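Local atomic coordinates of purine nucleoside phosphorylase (Anopheles gambiae, PDB entry 2P4S), a protein that catalyses the phosphorolytic cleavage of the N-glycosidic bond of purine (deoxy)ribonucleosides, chiefly inosine and 2'-deoxyinosine, in purine salvage. Residues P139-S144 against A182-V187; Y176-C181 against N229-G234; C193-A198 against G317-A322; D219-M224 against E274-C279; R243-A248 against E309-R314. All blocks are in the same frame, centred on the assembly; numbering follows the deposited sequence.

Interactions 3 and 4 lie in the core and join parallel strands of one mixed sheet: 3 buries 509 Å² along a regular ladder, whereas 4 buries 418 Å² and ends its ladder in a threonine bond and a water. Interactions 1, 2 and 5 attach loops to helices with no direct hydrogen bond across; 1 and 2 are buried too, 5 only partly. The first two share helix 178-191: interaction 1 is sulfur and hydrocarbon packing, interaction 2 adds a water bridge. Interaction 5 rests on helix 307-315, which also packs against helix 178-191 of interaction 1 and against C320 of interaction 3. Interactions 2, 4 and 5 touch the second subunit; 1 and 3 remain within the chain.

Interaction 1 of 5, residues P139-S144 against A182-V187; sequences PHFPVS and AMPVRV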
# COMPACT_ATOMS: atom_id res chain seq x y z
N PRO A 139 10.97 28.36 10.35
CA PRO A 139 11.90 27.29 10.71
C PRO A 139 11.31 25.90 10.49
O PRO A 139 10.18 25.64 10.91
CB PRO A 139 12.18 27.53 12.20
CG PRO A 139 11.39 28.73 12.59
CD PRO A 139 10.90 29.40 11.38
N HIS A 140 12.08 25.06 9.80
CA HIS A 140 11.77 23.62 9.56
C HIS A 140 10.59 23.37 8.64
O HIS A 140 10.09 22.26 8.58
CB HIS A 140 11.50 22.88 10.89
CG HIS A 140 12.59 23.03 11.88
ND1 HIS A 140 13.85 22.50 11.68
CD2 HIS A 140 12.64 23.68 13.07
CE1 HIS A 140 14.62 22.81 12.71
NE2 HIS A 140 13.91 23.51 13.57
N PHE A 141 10.13 24.40 7.94
CA PHE A 141 8.96 24.24 7.11
C PHE A 141 9.29 23.71 5.70
O PHE A 141 10.24 24.18 5.05
CB PHE A 141 8.21 25.55 7.01
CG PHE A 141 6.78 25.46 7.48
CD1 PHE A 141 6.51 25.14 8.79
CD2 PHE A 141 5.73 25.71 6.62
CE1 PHE A 141 5.18 25.07 9.26
CE2 PHE A 141 4.38 25.61 7.08
CZ PHE A 141 4.13 25.31 8.40
N PRO A 142 8.48 22.74 5.21
CA PRO A 142 8.57 22.35 3.81
C PRO A 142 8.10 23.50 2.94
O PRO A 142 7.49 24.47 3.42
CB PRO A 142 7.57 21.18 3.70
CG PRO A 142 7.25 20.75 5.08
CD PRO A 142 7.45 21.97 5.95
N VAL A 143 8.40 23.42 1.67
CA VAL A 143 7.91 24.40 0.72
C VAL A 143 6.96 23.73 -0.27
O VAL A 143 7.09 22.54 -0.59
CB VAL A 143 9.08 25.12 0.00
CG1 VAL A 143 10.00 25.89 1.06
CG2 VAL A 143 9.89 24.16 -0.85
N SER A 144 6.00 24.51 -0.78
CA SER A 144 5.05 24.03 -1.82
C SER A 144 5.69 24.10 -3.21
O SER A 144 6.09 25.16 -3.63
CB SER A 144 3.79 24.89 -1.78
OG SER A 144 3.11 24.67 -0.57
N ALA A 182 1.72 16.52 7.14
CA ALA A 182 0.70 16.71 8.19
C ALA A 182 1.23 17.60 9.31
O ALA A 182 0.45 18.16 10.05
CB ALA A 182 0.27 15.35 8.73
N MET A 183 2.56 17.76 9.39
CA MET A 183 3.21 18.59 10.42
C MET A 183 2.54 19.99 10.75
O MET A 183 2.47 20.39 11.91
CB MET A 183 4.73 18.72 10.14
CG MET A 183 5.45 19.81 10.97
SD MET A 183 5.48 21.44 10.22
CE MET A 183 6.08 21.10 8.59
N PRO A 184 2.12 20.75 9.73
CA PRO A 184 1.44 22.02 10.03
C PRO A 184 0.16 21.91 10.85
O PRO A 184 -0.22 22.89 11.55
CB PRO A 184 1.13 22.56 8.65
CG PRO A 184 2.23 21.92 7.77
CD PRO A 184 2.32 20.56 8.28
N VAL A 185 -0.49 20.75 10.80
CA VAL A 185 -1.62 20.45 11.72
C VAL A 185 -1.21 20.38 13.20
O VAL A 185 -1.97 20.79 14.06
CB VAL A 185 -2.41 19.16 11.30
CG1 VAL A 185 -3.60 18.89 12.21
CG2 VAL A 185 -2.87 19.25 9.80
N ARG A 186 -0.04 19.80 13.51
CA ARG A 186 0.46 19.76 14.92
C ARG A 186 0.80 21.17 15.41
O ARG A 186 0.48 21.52 16.53
CB ARG A 186 1.69 18.92 15.08
CG ARG A 186 1.64 17.52 14.50
CD ARG A 186 1.08 16.63 15.48
NE ARG A 186 1.72 15.32 15.54
CZ ARG A 186 1.06 14.22 15.92
NH1 ARG A 186 -0.26 14.27 16.26
NH2 ARG A 186 1.71 13.06 15.95
N VAL A 187 1.39 21.98 14.53
CA VAL A 187 1.64 23.39 14.79
C VAL A 187 0.33 24.19 15.05
O VAL A 187 0.25 24.92 16.03
CB VAL A 187 2.48 24.05 13.64
CG1 VAL A 187 2.67 25.50 13.91
CG2 VAL A 187 3.84 23.36 13.52
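M183 meets F141 in a Met-aromatic contact, the sulfur reaching one corner of the phenyl ring while the methyl beyond it lies over a ring face. From the helix backbone the CB of M183 points toward the loop 139-144. CG stands anti to the backbone N (chi1 167°), and bends at chi2 and chi3 then fold the chain so that its last two atoms, not its stem, do the touching. SD comes to 3.8 Å from F141 CE1 and 4.5 Å from the ring centroid. At 44° off the ring normal it is oblique, neither stacked on the ring nor in its plane. CE then lies 4.1 Å from F141 CD1, and 4.2 Å from the carbonyl O of H140. It also approaches the ring of P142, but the modelled separation is too short for carbons and the detail is doubtful. At the far end of the phenyl group, F141 CZ packs against P184, with CG at 3.9 Å and CB at 4.1 Å, again obliquely. M183 and P184 thus engage neighbouring parts of one ring. Since no hydrogen bond crosses, the evidence for cohesion is the 180 Å² of buried surface, most of it from F141 and M183. The proline coincides with a kink: the backbone N atoms of P184 and V185 have no bond to the preceding turn. Helix 178-191 receives on this side the loop between strands 130-134 and 152-158, while helix 92-105 touches M183 through L95 and helix 307-315 packs against A182, V185 and R186.

Interaction 2 of 5, residues Y176-C181 against N229-G234; sequences YPLAKC and NNPLQG
The backbone N of L178 donates to a water at 2.8 Å, and that water donates in turn to N229 OD1, although the 2.5 Å modelled between the water and OD1 is short. The bridge uses an N-H of the first helical turn, just after P177 at the N-cap, and is the polar link between 176-181 and 229-234. The amide of N229 also has an apolar neighbour: L178 CD1 lies 3.5 Å from OD1, the two side chains crossing at about a right angle. CD1 reaches still closer to the backbone, 3.3 Å from N229 O. With CG anti to the carbonyl carbon (chi1 -59°), L178 directs CG and CD1 toward N229, across its side chain. Opposite the start of helix 178-191, the chain makes a type I beta turn from N230 to Q233, within which N230 OD1 accepts from L232 N at 2.8 Å, in the carbonyl plane and on a lone pair: an Asx turn. P231, second in the turn, packs against the helix, its CD 4.1 Å from L178 CB, and its carbonyl O is 3.6 Å from A179 CB. The segment 229-234 also faces the trimer interface, where N229 ND2 donates to A227 O of the third subunit and Q233 NE2 to H172 O of the second.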
# COMPACT_ATOMS: atom_id res chain seq x y z
N TYR A 176 7.68 14.26 0.16
CA TYR A 176 7.49 14.44 1.62
C TYR A 176 6.79 13.25 2.25
O TYR A 176 5.71 12.85 1.79
CB TYR A 176 6.69 15.71 1.94
CG TYR A 176 7.24 16.98 1.34
CD1 TYR A 176 8.61 17.32 1.46
CD2 TYR A 176 6.39 17.85 0.63
CE1 TYR A 176 9.11 18.52 0.88
CE2 TYR A 176 6.86 19.03 0.09
CZ TYR A 176 8.22 19.37 0.22
OH TYR A 176 8.66 20.55 -0.34
N PRO A 177 7.39 12.67 3.31
CA PRO A 177 6.69 11.64 4.12
C PRO A 177 5.35 12.21 4.64
O PRO A 177 5.22 13.41 4.76
CB PRO A 177 7.65 11.38 5.30
CG PRO A 177 9.06 11.89 4.79
CD PRO A 177 8.77 12.96 3.77
N LEU A 178 4.36 11.35 4.90
CA LEU A 178 3.05 11.85 5.39
C LEU A 178 3.13 12.71 6.67
O LEU A 178 2.44 13.74 6.77
CB LEU A 178 2.02 10.68 5.51
CG LEU A 178 1.76 9.93 4.18
CD1 LEU A 178 0.70 8.86 4.41
CD2 LEU A 178 1.31 10.92 3.10
N ALA A 179 4.00 12.32 7.63
CA ALA A 179 4.19 13.10 8.88
C ALA A 179 4.69 14.52 8.62
O ALA A 179 4.33 15.46 9.31
CB ALA A 179 5.13 12.37 9.91
N LYS A 180 5.51 14.67 7.59
CA LYS A 180 5.94 15.99 7.15
C LYS A 180 4.81 16.79 6.45
O LYS A 180 4.71 18.00 6.66
CB LYS A 180 7.20 15.86 6.27
CG LYS A 180 7.80 17.19 5.78
CD LYS A 180 9.31 16.96 5.60
CE LYS A 180 10.05 18.19 5.12
NZ LYS A 180 11.51 17.87 4.80
N CYS A 181 3.99 16.13 5.62
CA CYS A 181 2.81 16.83 5.00
C CYS A 181 1.83 17.30 6.07
O CYS A 181 1.21 18.34 5.94
CB CYS A 181 2.04 15.91 4.02
SG CYS A 181 3.03 15.37 2.57
N ASN A 229 1.48 3.15 5.52
CA ASN A 229 1.98 4.49 5.27
C ASN A 229 1.03 5.47 6.00
O ASN A 229 -0.02 5.87 5.49
CB ASN A 229 2.05 4.71 3.77
CG ASN A 229 2.76 5.99 3.37
OD1 ASN A 229 3.40 6.67 4.17
ND2 ASN A 229 2.66 6.31 2.08
N ASN A 230 1.39 5.84 7.23
CA ASN A 230 0.50 6.59 8.15
C ASN A 230 1.34 7.66 8.78
O ASN A 230 2.43 7.34 9.18
CB ASN A 230 -0.08 5.65 9.23
CG ASN A 230 -1.18 6.30 10.07
OD1 ASN A 230 -0.90 7.14 10.91
ND2 ASN A 230 -2.45 5.89 9.86
N PRO A 231 0.84 8.91 8.92
CA PRO A 231 1.61 9.96 9.63
C PRO A 231 1.92 9.66 11.13
O PRO A 231 2.78 10.29 11.71
CB PRO A 231 0.73 11.21 9.47
CG PRO A 231 -0.64 10.68 9.33
CD PRO A 231 -0.47 9.45 8.49
N LEU A 232 1.27 8.68 11.72
CA LEU A 232 1.48 8.44 13.13
C LEU A 232 2.44 7.29 13.39
O LEU A 232 2.69 6.93 14.53
CB LEU A 232 0.13 8.17 13.82
CG LEU A 232 -1.00 9.17 13.56
CD1 LEU A 232 -2.23 8.62 14.24
CD2 LEU A 232 -0.64 10.60 14.03
N GLN A 233 2.97 6.68 12.33
CA GLN A 233 3.91 5.55 12.52
C GLN A 233 5.14 6.02 13.30
O GLN A 233 5.63 7.12 13.08
CB GLN A 233 4.32 4.93 11.18
CG GLN A 233 4.98 3.53 11.33
CD GLN A 233 5.81 3.14 10.13
OE1 GLN A 233 6.04 3.95 9.22
NE2 GLN A 233 6.26 1.89 10.10
N GLY A 234 5.61 5.21 14.24
CA GLY A 234 6.75 5.55 15.08
C GLY A 234 6.32 5.84 16.51
O GLY A 234 5.14 5.75 16.82
O HOH W 1 4.99 8.59 4.66

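Interaction 3 of 5, residues C193-A198 against G317-A322; sequences CTHLIA and GMTCFA
T319 covers one face of the H195 imidazole, its CB 3.7 Å from the ring centroid and 21° off the normal, a CH-pi contact displaced toward the rim on the CD2 and NE2 side. At the ring edge, in plane, ND1 is hydrogen-bonded to T194 OG1 at 2.8 Å, which fixes the imidazole's rotation. The ring of F321 is met differently: I197 CG2 comes at its edge, near the plane, 3.9 Å from CD1. These four side chains of the strands share one sheet face, and helices 253-265 and 353-370 pack there. L196, A198, C320 and A322 occupy the other face, toward helices 307-315 and 178-191, so the strands belong to the central sheet of the three-layer alpha/beta/alpha fold of the PNP family. Their parallel pairing, with axes 16° apart, is established by donors that alternate between the strands: T319 N to T194 O, L196 N to T319 O (2.8 Å), F321 N to L196 O (168° at the hydrogen) and A198 N to F321 O (3.0 Å). Ahead of the ladder, M318 bends at chi3 and brings CE to 3.9 Å from C193 CB and 4.0 Å from L196 CB. G317, with positive phi, closes helix 307-315 in a Schellman motif.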
# COMPACT_ATOMS: atom_id res chain seq x y z
N CYS A 193 -5.45 26.20 17.70
CA CYS A 193 -6.58 25.78 16.84
C CYS A 193 -7.29 24.55 17.40
O CYS A 193 -6.63 23.53 17.72
CB CYS A 193 -6.15 25.51 15.40
SG CYS A 193 -5.45 26.93 14.56
N THR A 194 -8.62 24.65 17.52
CA THR A 194 -9.46 23.54 18.00
C THR A 194 -10.09 22.84 16.80
O THR A 194 -10.53 21.70 16.88
CB THR A 194 -10.64 24.04 18.97
OG1 THR A 194 -11.35 25.07 18.32
CG2 THR A 194 -10.13 24.56 20.34
N HIS A 195 -10.14 23.54 15.68
CA HIS A 195 -10.80 23.04 14.48
C HIS A 195 -9.82 23.04 13.33
O HIS A 195 -9.02 23.98 13.22
CB HIS A 195 -12.03 23.88 14.11
CG HIS A 195 -13.18 23.66 15.05
ND1 HIS A 195 -13.09 23.93 16.41
CD2 HIS A 195 -14.42 23.14 14.86
CE1 HIS A 195 -14.24 23.62 16.99
NE2 HIS A 195 -15.06 23.13 16.07
N LEU A 196 -9.89 21.97 12.52
CA LEU A 196 -9.32 21.95 11.17
C LEU A 196 -10.37 21.92 10.06
O LEU A 196 -11.22 21.03 10.04
CB LEU A 196 -8.33 20.78 11.01
CG LEU A 196 -7.64 20.68 9.64
CD1 LEU A 196 -6.63 21.87 9.38
CD2 LEU A 196 -6.99 19.27 9.45
N ILE A 197 -10.33 22.91 9.17
CA ILE A 197 -10.97 22.83 7.87
C ILE A 197 -9.96 22.45 6.75
O ILE A 197 -9.09 23.25 6.37
CB ILE A 197 -11.72 24.12 7.50
CG1 ILE A 197 -12.76 24.48 8.59
CG2 ILE A 197 -12.38 23.99 6.11
CD1 ILE A 197 -13.38 25.85 8.39
N ALA A 198 -10.08 21.22 6.22
CA ALA A 198 -9.18 20.77 5.13
C ALA A 198 -9.95 20.81 3.82
O ALA A 198 -11.07 20.25 3.73
CB ALA A 198 -8.63 19.40 5.41
N GLY A 317 -7.00 15.66 19.03
CA GLY A 317 -8.33 15.98 19.60
C GLY A 317 -9.02 17.12 18.89
O GLY A 317 -9.96 17.70 19.44
N MET A 318 -8.57 17.51 17.69
CA MET A 318 -9.23 18.61 16.93
C MET A 318 -10.55 18.18 16.26
O MET A 318 -10.70 17.00 15.89
CB MET A 318 -8.30 19.20 15.87
CG MET A 318 -7.08 19.88 16.48
SD MET A 318 -5.83 20.29 15.23
CE MET A 318 -6.33 21.79 14.37
N THR A 319 -11.49 19.12 16.13
CA THR A 319 -12.72 18.90 15.35
C THR A 319 -12.43 19.20 13.89
O THR A 319 -11.78 20.19 13.60
CB THR A 319 -13.89 19.76 15.87
OG1 THR A 319 -14.12 19.39 17.24
CG2 THR A 319 -15.19 19.52 15.08
N CYS A 320 -12.89 18.32 12.99
CA CYS A 320 -12.56 18.39 11.57
C CYS A 320 -13.78 18.53 10.67
O CYS A 320 -14.81 17.88 10.90
CB CYS A 320 -11.81 17.12 11.13
SG CYS A 320 -10.23 16.85 11.99
N PHE A 321 -13.64 19.41 9.67
CA PHE A 321 -14.59 19.61 8.61
C PHE A 321 -13.73 19.59 7.34
O PHE A 321 -12.62 20.13 7.32
CB PHE A 321 -15.32 20.97 8.75
CG PHE A 321 -16.21 21.28 7.59
CD1 PHE A 321 -15.86 22.29 6.68
CD2 PHE A 321 -17.38 20.53 7.35
CE1 PHE A 321 -16.64 22.55 5.55
CE2 PHE A 321 -18.20 20.78 6.23
CZ PHE A 321 -17.85 21.80 5.33
N ALA A 322 -14.21 18.93 6.29
CA ALA A 322 -13.47 18.89 5.04
C ALA A 322 -14.37 18.76 3.82
O ALA A 322 -15.43 18.15 3.91
CB ALA A 322 -12.46 17.72 5.06

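Interaction 4 of 5, residues D219-M224 against E274-C279; sequences DHINLM and EGVYTC
D219, H220 and I221 run parallel to V276 and Y277 in a close backbone pairing, which gives way to side-chain and water links by C279. In the tight part, Y277 N donates to D219 O at 3.0 Å and I221 N to Y277 O at 3.2 Å, and H220 lies opposite Y277 with CA atoms 4.7 Å apart. V276 CG1 packs 4.1 Å from I221 CG1 on one sheet face, the two side chains meeting obliquely. The axes of strands 219-221 and 274-279 lie 33° apart, and the backbone pairing is lost after I221. I221 O is 4.3 Å from C279 N, and T278 OG1 donates to it instead, at 2.7 Å. The torsion responsible puts OG1 anti to the T278 backbone N (chi1 -166°), turned back toward the neighbouring strand. Beyond this, a water donates to both N222 OD1 and C279 O, bridging the separated chains within a buried setting. N222 OD1 also accepts from G225 N, so the same oxygen N-caps helix 223-226 and holds the water. M224, extended beyond CG, closes this end with CE 4.0 Å from C279 SG. The polar ends of the tight part have partners beyond the two segments: D219 OD2 accepts from Y334 OH and A289 N of the second subunit, and H220 ND1 is bonded to Y251 OH. This is a parallel strand pair in the mixed sheet of the PNP alpha/beta fold, with D219 at the subunit interface and Y277 OH bonded to the backbone N of phosphate-binding S305.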
# COMPACT_ATOMS: atom_id res chain seq x y z
N ASP A 219 -16.56 10.70 4.96
CA ASP A 219 -15.69 9.64 5.38
C ASP A 219 -14.57 9.48 4.37
O ASP A 219 -14.63 10.06 3.29
CB ASP A 219 -16.47 8.31 5.51
CG ASP A 219 -15.88 7.39 6.58
OD1 ASP A 219 -14.77 7.70 7.11
OD2 ASP A 219 -16.50 6.36 6.88
N HIS A 220 -13.54 8.73 4.73
CA HIS A 220 -12.50 8.42 3.78
C HIS A 220 -12.11 6.92 3.87
O HIS A 220 -12.47 6.20 4.79
CB HIS A 220 -11.27 9.36 3.97
CG HIS A 220 -10.52 9.15 5.24
ND1 HIS A 220 -10.18 10.18 6.09
CD2 HIS A 220 -10.08 8.02 5.84
CE1 HIS A 220 -9.53 9.69 7.14
NE2 HIS A 220 -9.45 8.38 7.00
N ILE A 221 -11.36 6.47 2.87
CA ILE A 221 -10.77 5.14 2.87
C ILE A 221 -9.29 5.45 2.74
O ILE A 221 -8.87 6.02 1.71
CB ILE A 221 -11.26 4.24 1.67
CG1 ILE A 221 -12.73 3.82 1.87
CG2 ILE A 221 -10.38 2.96 1.60
CD1 ILE A 221 -13.49 3.28 0.60
N ASN A 222 -8.52 5.10 3.78
CA ASN A 222 -7.12 5.38 3.82
C ASN A 222 -6.32 4.17 3.29
O ASN A 222 -5.86 3.38 4.08
CB ASN A 222 -6.63 5.77 5.24
CG ASN A 222 -5.19 6.26 5.20
OD1 ASN A 222 -4.62 6.39 4.09
ND2 ASN A 222 -4.59 6.50 6.35
N LEU A 223 -6.20 4.04 1.97
CA LEU A 223 -5.45 2.96 1.33
C LEU A 223 -3.94 2.98 1.65
O LEU A 223 -3.31 1.92 1.80
CB LEU A 223 -5.66 3.04 -0.19
CG LEU A 223 -7.07 2.80 -0.74
CD1 LEU A 223 -7.06 2.90 -2.28
CD2 LEU A 223 -7.56 1.40 -0.27
N MET A 224 -3.38 4.18 1.80
CA MET A 224 -1.98 4.36 2.23
C MET A 224 -1.75 3.73 3.57
O MET A 224 -0.80 2.97 3.72
CB MET A 224 -1.60 5.82 2.29
CG MET A 224 -1.65 6.47 0.97
SD MET A 224 -0.99 8.16 1.05
CE MET A 224 -0.80 8.43 -0.70
N GLU A 274 -22.18 14.92 -0.87
CA GLU A 274 -21.61 14.40 0.36
C GLU A 274 -21.17 12.96 0.12
O GLU A 274 -21.97 12.15 -0.32
CB GLU A 274 -22.65 14.40 1.45
CG GLU A 274 -22.03 14.04 2.79
CD GLU A 274 -23.05 13.99 3.93
OE1 GLU A 274 -24.22 13.56 3.70
OE2 GLU A 274 -22.67 14.41 5.05
N GLY A 275 -19.92 12.62 0.41
CA GLY A 275 -19.50 11.25 0.17
C GLY A 275 -18.11 10.98 0.63
O GLY A 275 -17.62 11.62 1.55
N VAL A 276 -17.51 9.95 0.03
CA VAL A 276 -16.31 9.31 0.55
C VAL A 276 -15.11 9.71 -0.30
O VAL A 276 -15.15 9.60 -1.55
CB VAL A 276 -16.51 7.74 0.64
CG1 VAL A 276 -15.21 6.99 1.09
CG2 VAL A 276 -17.79 7.34 1.54
N TYR A 277 -14.02 10.12 0.37
CA TYR A 277 -12.82 10.65 -0.34
C TYR A 277 -11.70 9.65 -0.17
O TYR A 277 -11.68 8.95 0.82
CB TYR A 277 -12.44 12.02 0.21
CG TYR A 277 -11.10 12.55 -0.22
CD1 TYR A 277 -10.97 13.34 -1.37
CD2 TYR A 277 -9.95 12.33 0.57
CE1 TYR A 277 -9.74 13.86 -1.75
CE2 TYR A 277 -8.71 12.85 0.20
CZ TYR A 277 -8.62 13.62 -0.96
OH TYR A 277 -7.40 14.15 -1.32
N THR A 278 -10.82 9.49 -1.16
CA THR A 278 -9.62 8.69 -0.88
C THR A 278 -8.39 9.48 -1.35
O THR A 278 -8.50 10.26 -2.31
CB THR A 278 -9.66 7.28 -1.50
OG1 THR A 278 -8.63 6.48 -0.89
CG2 THR A 278 -9.43 7.31 -3.03
N CYS A 279 -7.25 9.26 -0.69
CA CYS A 279 -5.97 9.89 -0.99
C CYS A 279 -5.03 8.88 -1.65
O CYS A 279 -4.54 7.95 -0.99
CB CYS A 279 -5.34 10.43 0.30
SG CYS A 279 -3.67 11.13 0.09
O HOH W 2 -5.11 7.29 1.56

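Interaction 5 of 5, residues R243-A248 against E309-R314; sequences RFFGMA and EIITAR. With DIH (7-[[(3R,4R)-3-(hydroxymethyl)-4-oxidanyl-pyrrolidin-1-ium-1-yl]methyl]-3,5-dihydropyrrolo[3,2-d]pyrimidin-4-one), chain H.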
# COMPACT_ATOMS: atom_id res chain seq x y z
N ARG A 243 -1.90 6.47 21.85
CA ARG A 243 -1.32 5.52 20.91
C ARG A 243 -2.36 5.12 19.85
O ARG A 243 -2.03 5.09 18.64
CB ARG A 243 -0.82 4.24 21.61
CG ARG A 243 0.24 3.47 20.80
CD ARG A 243 0.37 4.06 19.43
NE ARG A 243 1.72 3.91 19.00
CZ ARG A 243 2.31 4.58 18.04
NH1 ARG A 243 1.70 5.51 17.32
NH2 ARG A 243 3.57 4.29 17.82
N PHE A 244 -3.58 4.80 20.32
CA PHE A 244 -4.66 4.31 19.50
C PHE A 244 -5.88 5.16 19.68
O PHE A 244 -6.07 5.74 20.74
CB PHE A 244 -5.05 2.88 19.91
CG PHE A 244 -3.92 1.95 19.96
CD1 PHE A 244 -3.30 1.54 18.77
CD2 PHE A 244 -3.45 1.50 21.20
CE1 PHE A 244 -2.22 0.68 18.80
CE2 PHE A 244 -2.36 0.62 21.26
CZ PHE A 244 -1.74 0.21 20.05
N PHE A 245 -6.72 5.24 18.65
CA PHE A 245 -7.99 5.97 18.77
C PHE A 245 -8.92 5.55 17.63
O PHE A 245 -8.46 5.00 16.59
CB PHE A 245 -7.77 7.49 18.78
CG PHE A 245 -7.11 8.02 17.52
CD1 PHE A 245 -7.88 8.55 16.48
CD2 PHE A 245 -5.71 7.99 17.39
CE1 PHE A 245 -7.26 9.00 15.30
CE2 PHE A 245 -5.08 8.46 16.23
CZ PHE A 245 -5.84 8.96 15.18
N GLY A 246 -10.21 5.82 17.83
CA GLY A 246 -11.26 5.42 16.88
C GLY A 246 -11.56 6.55 15.91
O GLY A 246 -11.37 7.73 16.24
N MET A 247 -12.09 6.20 14.74
CA MET A 247 -12.34 7.21 13.67
C MET A 247 -13.79 7.71 13.57
O MET A 247 -14.11 8.56 12.74
CB MET A 247 -11.85 6.66 12.32
CG MET A 247 -10.32 6.45 12.27
SD MET A 247 -9.45 8.03 12.45
CE MET A 247 -9.89 8.88 10.94
N ALA A 248 -14.68 7.21 14.44
CA ALA A 248 -16.09 7.57 14.37
C ALA A 248 -16.29 9.09 14.49
O ALA A 248 -15.73 9.72 15.39
CB ALA A 248 -16.91 6.86 15.42
N GLU A 309 -3.54 14.60 7.04
CA GLU A 309 -3.80 15.83 7.81
C GLU A 309 -4.97 15.67 8.82
O GLU A 309 -4.88 16.08 10.00
CB GLU A 309 -4.11 16.98 6.83
CG GLU A 309 -2.94 17.36 5.91
CD GLU A 309 -3.39 17.98 4.59
OE1 GLU A 309 -4.61 18.22 4.41
OE2 GLU A 309 -2.53 18.24 3.71
N ILE A 310 -6.09 15.14 8.33
CA ILE A 310 -7.23 14.79 9.17
C ILE A 310 -6.89 13.80 10.28
O ILE A 310 -7.31 13.97 11.39
CB ILE A 310 -8.43 14.26 8.29
CG1 ILE A 310 -8.91 15.39 7.34
CG2 ILE A 310 -9.57 13.76 9.18
CD1 ILE A 310 -9.78 16.52 8.03
N ILE A 311 -6.11 12.76 9.99
CA ILE A 311 -5.75 11.78 11.00
C ILE A 311 -4.88 12.40 12.11
O ILE A 311 -5.05 12.14 13.32
CB ILE A 311 -5.01 10.59 10.32
CG1 ILE A 311 -6.00 9.72 9.55
CG2 ILE A 311 -4.25 9.73 11.31
CD1 ILE A 311 -5.33 8.53 8.83
N THR A 312 -3.94 13.24 11.69
CA THR A 312 -3.14 14.03 12.65
C THR A 312 -4.01 14.96 13.50
O THR A 312 -3.80 15.09 14.69
CB THR A 312 -2.05 14.81 11.89
OG1 THR A 312 -1.27 13.88 11.11
CG2 THR A 312 -1.18 15.59 12.85
N ALA A 313 -4.98 15.63 12.89
CA ALA A 313 -5.90 16.51 13.60
C ALA A 313 -6.69 15.74 14.66
O ALA A 313 -6.81 16.19 15.79
CB ALA A 313 -6.84 17.18 12.64
N ARG A 314 -7.21 14.59 14.29
CA ARG A 314 -8.03 13.76 15.18
C ARG A 314 -7.19 13.27 16.32
O ARG A 314 -7.63 13.24 17.44
CB ARG A 314 -8.63 12.55 14.41
CG ARG A 314 -9.72 12.97 13.43
CD ARG A 314 -10.75 13.91 14.13
NE ARG A 314 -11.65 13.13 14.96
CZ ARG A 314 -12.31 13.57 16.03
NH1 ARG A 314 -12.15 14.84 16.44
NH2 ARG A 314 -13.11 12.72 16.70
O5' DIH H . -5.86 -1.89 20.66
C5' DIH H . -4.83 -1.68 19.69
C4' DIH H . -4.11 -3.00 19.43
C6' DIH H . -5.09 -4.18 19.27
C3' DIH H . -3.27 -2.93 18.15
O3' DIH H . -2.03 -3.62 18.33
C2' DIH H . -4.08 -3.75 17.14
N1' DIH H . -4.65 -4.81 18.00
C10 DIH H . -5.67 -5.59 17.29
C9 DIH H . -7.05 -4.99 17.12
C8 DIH H . -8.14 -5.16 17.98
N7 DIH H . -9.24 -4.51 17.49
C5 DIH H . -8.89 -3.96 16.30
C6 DIH H . -9.62 -3.17 15.27
O6 DIH H . -10.84 -2.87 15.43
N1 DIH H . -8.92 -2.78 14.21
C2 DIH H . -7.59 -3.07 14.04
N3 DIH H . -6.89 -3.80 14.91
C4 DIH H . -7.55 -4.25 16.05
O HOH W 3 -12.81 10.27 15.96
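R314 reaches across to G246 and A248 through a single water. No direct hydrogen bond joins 243-248 to 309-314, but this water donates to both carbonyl oxygens, G246 O at 2.9 Å and A248 O at 3.0 Å, and accepts from R314 NH2 at 2.6 Å. It lies in the guanidinium plane, at the edge. The arginine chain is bent at chi2 and chi3 and carries the guanidinium outward from the helix toward the loop, and NH1 of the same group donates to M318 O, so the guanidinium is held at two points. Its stem does the apolar work: R314 CB packs 3.9 Å from F245 CE1, and the phenyl and guanidinium planes stand 89° apart, so the two groups are not stacked; the contact is made by CB. F245 has its CG between the backbone N and the carbonyl carbon (chi1 60°), a setting that brings the ring over the helix, where CZ lies 3.8 Å from I311 O. Alongside, M247 CE approaches I311 CG1 at 4.2 Å. F244, just before F245, faces the ligand instead of the helix. Its ring carries C5' of the bound inhibitor DIH 3.4 Å above its centre and R243 CG over the other face. DIH is hydrogen-bonded to E286 and N328 of the second subunit, so F244 contributes to that subunit's nucleoside site. Helix 307-315 is covered here by the loop that runs from helix 223-226 to helix 253-265, while other side chains of the helix pack against helix 178-191 and, through I310, A313 and R314, against strands 195-204 and 319-329.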